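Local coordinates for protein SusD homolog (Bacteroides thetaiotaomicron VPI-5482, PDB 3IHV) that probably binds glycans at the bacterial outer membrane for uptake, as other members of the SusD family do, at residues L131-V139 with H513-R521. Sequence-based numbering, arbitrary orientation.
Sequences LVRRFGNVV and HELFPIPQR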
loop_
_atom_site.group_PDB
_atom_site.type_symbol
_atom_site.label_atom_id
_atom_site.label_comp_id
_atom_site.label_asym_id
_atom_site.label_seq_id
_atom_site.Cartn_x
_atom_site.Cartn_y
_atom_site.Cartn_z
ATOM N N LEU A 131 11.283 0.495 -5.079
ATOM C CA LEU A 131 12.654 -0.034 -5.054
ATOM C C LEU A 131 13.495 0.700 -4.034
ATOM O O LEU A 131 14.158 0.088 -3.188
ATOM C CB LEU A 131 13.357 0.069 -6.418
ATOM C CG LEU A 131 13.018 -0.963 -7.484
ATOM C CD1 LEU A 131 13.616 -0.572 -8.849
ATOM C CD2 LEU A 131 13.526 -2.362 -7.015
ATOM N N VAL A 132 13.488 2.013 -4.098
ATOM C CA VAL A 132 14.360 2.738 -3.212
ATOM C C VAL A 132 13.964 2.622 -1.725
ATOM O O VAL A 132 14.842 2.499 -0.860
ATOM C CB VAL A 132 14.529 4.230 -3.626
ATOM C CG1 VAL A 132 13.280 5.100 -3.236
ATOM C CG2 VAL A 132 15.797 4.807 -3.018
ATOM N N ARG A 133 12.667 2.641 -1.416
ATOM C CA ARG A 133 12.289 2.601 -0.020
ATOM C C ARG A 133 12.454 1.190 0.548
ATOM O O ARG A 133 12.748 1.042 1.743
ATOM C CB ARG A 133 10.866 3.151 0.239
ATOM C CG ARG A 133 9.721 2.249 -0.199
ATOM C CD ARG A 133 8.433 3.028 -0.106
ATOM N NE ARG A 133 7.277 2.232 -0.444
ATOM C CZ ARG A 133 6.063 2.440 0.031
ATOM N NH1 ARG A 133 5.844 3.364 0.937
ATOM N NH2 ARG A 133 5.075 1.675 -0.359
ATOM N N ARG A 134 12.247 0.151 -0.259
ATOM C CA ARG A 134 12.321 -1.215 0.234
ATOM C C ARG A 134 13.710 -1.838 0.199
ATOM O O ARG A 134 14.038 -2.672 1.056
ATOM C CB ARG A 134 11.302 -2.117 -0.501
ATOM C CG ARG A 134 9.873 -1.660 -0.274
ATOM C CD ARG A 134 8.841 -2.531 -0.974
ATOM N NE ARG A 134 7.510 -2.117 -0.600
ATOM C CZ ARG A 134 6.854 -2.506 0.498
ATOM N NH1 ARG A 134 7.369 -3.359 1.386
ATOM N NH2 ARG A 134 5.644 -1.999 0.715
ATOM N N PHE A 135 14.510 -1.451 -0.806
ATOM C CA PHE A 135 15.831 -1.997 -1.030
ATOM C C PHE A 135 16.970 -1.039 -0.772
ATOM O O PHE A 135 18.114 -1.468 -0.728
ATOM C CB PHE A 135 15.934 -2.587 -2.433
ATOM C CG PHE A 135 15.031 -3.781 -2.679
ATOM C CD1 PHE A 135 15.445 -5.068 -2.328
ATOM C CD2 PHE A 135 13.782 -3.638 -3.260
ATOM C CE1 PHE A 135 14.642 -6.196 -2.563
ATOM C CE2 PHE A 135 12.989 -4.762 -3.506
ATOM C CZ PHE A 135 13.417 -6.026 -3.154
ATOM N N GLY A 136 16.674 0.256 -0.717
ATOM C CA GLY A 136 17.692 1.242 -0.323
ATOM C C GLY A 136 18.744 1.656 -1.321
ATOM O O GLY A 136 18.970 2.843 -1.531
ATOM N N ASN A 137 19.435 0.678 -1.897
ATOM C CA ASN A 137 20.585 0.874 -2.767
ATOM C C ASN A 137 20.343 0.122 -4.072
ATOM O O ASN A 137 20.651 -1.066 -4.182
ATOM C CB ASN A 137 21.772 0.324 -2.008
ATOM C CG ASN A 137 21.995 1.088 -0.738
ATOM O OD1 ASN A 137 22.417 2.233 -0.803
ATOM N ND2 ASN A 137 21.626 0.511 0.421
ATOM N N VAL A 138 19.828 0.859 -5.054
ATOM C CA VAL A 138 19.317 0.231 -6.249
ATOM C C VAL A 138 19.963 0.849 -7.498
ATOM O O VAL A 138 20.639 1.895 -7.437
ATOM C CB VAL A 138 17.773 0.307 -6.274
ATOM C CG1 VAL A 138 17.130 -0.384 -4.950
ATOM C CG2 VAL A 138 17.278 1.734 -6.548
ATOM N N VAL A 139 19.778 0.151 -8.601
ATOM C CA VAL A 139 20.291 0.587 -9.895
ATOM C C VAL A 139 19.275 1.473 -10.610
ATOM O O VAL A 139 18.074 1.129 -10.723
ATOM C CB VAL A 139 20.596 -0.618 -10.838
ATOM C CG1 VAL A 139 21.165 -0.126 -12.172
ATOM C CG2 VAL A 139 21.555 -1.589 -10.209
ATOM N N HIS A 513 16.579 -5.044 9.403
ATOM C CA HIS A 513 15.237 -5.224 8.836
ATOM C C HIS A 513 14.511 -3.950 8.397
ATOM O O HIS A 513 13.384 -4.029 7.954
ATOM C CB HIS A 513 14.367 -6.149 9.723
ATOM C CG HIS A 513 14.842 -7.574 9.719
ATOM N ND1 HIS A 513 15.484 -8.164 10.794
ATOM C CD2 HIS A 513 14.828 -8.511 8.736
ATOM C CE1 HIS A 513 15.833 -9.397 10.476
ATOM N NE2 HIS A 513 15.458 -9.632 9.227
ATOM N N GLU A 514 15.185 -2.822 8.454
ATOM C CA GLU A 514 14.672 -1.579 7.878
ATOM C C GLU A 514 14.801 -1.607 6.336
ATOM O O GLU A 514 14.258 -0.731 5.663
ATOM C CB GLU A 514 15.379 -0.352 8.403
ATOM C CG GLU A 514 15.372 -0.217 9.918
ATOM C CD GLU A 514 16.463 -0.998 10.595
ATOM O OE1 GLU A 514 17.346 -1.506 9.876
ATOM O OE2 GLU A 514 16.429 -1.099 11.848
ATOM N N LEU A 515 15.560 -2.559 5.799
ATOM C CA LEU A 515 15.606 -2.830 4.352
ATOM C C LEU A 515 15.470 -4.298 4.079
ATOM O O LEU A 515 15.786 -5.136 4.943
ATOM C CB LEU A 515 16.948 -2.429 3.777
ATOM C CG LEU A 515 17.256 -0.925 3.765
ATOM C CD1 LEU A 515 18.732 -0.708 3.391
ATOM C CD2 LEU A 515 16.308 -0.136 2.810
ATOM N N PHE A 516 15.007 -4.610 2.885
ATOM C CA PHE A 516 15.109 -5.972 2.365
ATOM C C PHE A 516 16.513 -6.128 1.793
ATOM O O PHE A 516 17.175 -5.122 1.462
ATOM C CB PHE A 516 14.042 -6.256 1.308
ATOM C CG PHE A 516 12.720 -6.807 1.895
ATOM C CD1 PHE A 516 12.293 -6.440 3.170
ATOM C CD2 PHE A 516 11.897 -7.611 1.146
ATOM C CE1 PHE A 516 11.075 -6.923 3.696
ATOM C CE2 PHE A 516 10.676 -8.070 1.639
ATOM C CZ PHE A 516 10.284 -7.750 2.928
ATOM N N PRO A 517 17.007 -7.358 1.718
ATOM C CA PRO A 517 18.309 -7.549 1.126
ATOM C C PRO A 517 18.246 -7.361 -0.384
ATOM O O PRO A 517 17.191 -7.550 -0.992
ATOM C CB PRO A 517 18.606 -9.031 1.403
ATOM C CG PRO A 517 17.201 -9.694 1.405
ATOM C CD PRO A 517 16.333 -8.630 2.033
ATOM N N ILE A 518 19.386 -7.058 -0.983
ATOM C CA ILE A 518 19.495 -7.074 -2.429
ATOM C C ILE A 518 19.423 -8.585 -2.713
ATOM O O ILE A 518 20.079 -9.345 -2.030
ATOM C CB ILE A 518 20.845 -6.537 -2.894
ATOM C CG1 ILE A 518 21.064 -5.105 -2.368
ATOM C CG2 ILE A 518 20.942 -6.628 -4.415
ATOM C CD1 ILE A 518 19.984 -4.083 -2.690
ATOM N N PRO A 519 18.580 -9.029 -3.658
ATOM C CA PRO A 519 18.478 -10.485 -3.854
ATOM C C PRO A 519 19.818 -11.156 -4.126
ATOM O O PRO A 519 20.662 -10.638 -4.873
ATOM C CB PRO A 519 17.523 -10.630 -5.041
ATOM C CG PRO A 519 16.736 -9.360 -5.069
ATOM C CD PRO A 519 17.671 -8.287 -4.548
ATOM N N GLN A 520 20.020 -12.307 -3.520
ATOM C CA GLN A 520 21.290 -12.995 -3.680
ATOM C C GLN A 520 21.608 -13.285 -5.139
ATOM O O GLN A 520 22.749 -13.185 -5.549
ATOM C CB GLN A 520 21.294 -14.302 -2.895
ATOM C CG GLN A 520 22.678 -14.930 -2.810
ATOM C CD GLN A 520 23.653 -14.033 -2.061
ATOM O OE1 GLN A 520 23.339 -13.521 -0.992
ATOM N NE2 GLN A 520 24.860 -13.841 -2.638
ATOM N N ARG A 521 20.600 -13.664 -5.921
ATOM C CA ARG A 521 20.806 -13.946 -7.335
ATOM C C ARG A 521 21.444 -12.757 -8.028
ATOM O O ARG A 521 22.342 -12.925 -8.832
ATOM C CB ARG A 521 19.491 -14.258 -8.041
ATOM C CG ARG A 521 19.665 -14.515 -9.568
ATOM C CD ARG A 521 18.328 -14.454 -10.347
ATOM N NE ARG A 521 18.531 -14.275 -11.805
ATOM C CZ ARG A 521 18.511 -13.112 -12.479
ATOM N NH1 ARG A 521 18.296 -11.930 -11.888
ATOM N NH2 ARG A 521 18.707 -13.130 -13.796
HETATM O O HOH W 1 12.212 -0.695 3.825
#
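Phe135 and Phe516 mark the closest backbone approach, with their CA atoms 5.3 Å apart, where the extended chain 513-519 passes the C-terminal end of helix 107-135. The main chains are joined by one direct bond, Phe516 N to Arg134 O at 2.8 Å; it is nearly straight (169° at the hydrogen) and uses a carbonyl of the last helical turn. A water lies 2.8 Å from both Arg133 O and Glu514 O, placed to donate to either, though other acceptors compete for its protons.

The Phe135 ring lies against three residues of 513-521. With CG anti to the carbonyl carbon (chi1 -65°), the ring swings back to the passing chain although the CB bond points away from it, and its CD1-CE1 edge meets Pro517 O near the ring plane, CE1 at 3.3 Å. Phe516 CB (3.9 Å from Phe135 CE1) and Pro519 CD make oblique apolar contacts with that ring, while Val77 of helix 75-101 also touches this side chain. Gly136, the first residue to leave helical geometry, has positive phi (77°), and its bare backbone is in direct touch with Leu515, CD2 3.6 Å from Gly136 N. Farther along, Ile518 CD1 reaches Asn137 O at 3.4 Å. Asn532 bridges the two segments, its ND2 bonding to Phe135 O and Phe516 O and its OD1 to Asn137 ND2.

This is a helix C-terminus ending at a glycine and clasped by an extended segment near the chain's end, joining the N- and C-terminal parts of the helix-rich SusD fold.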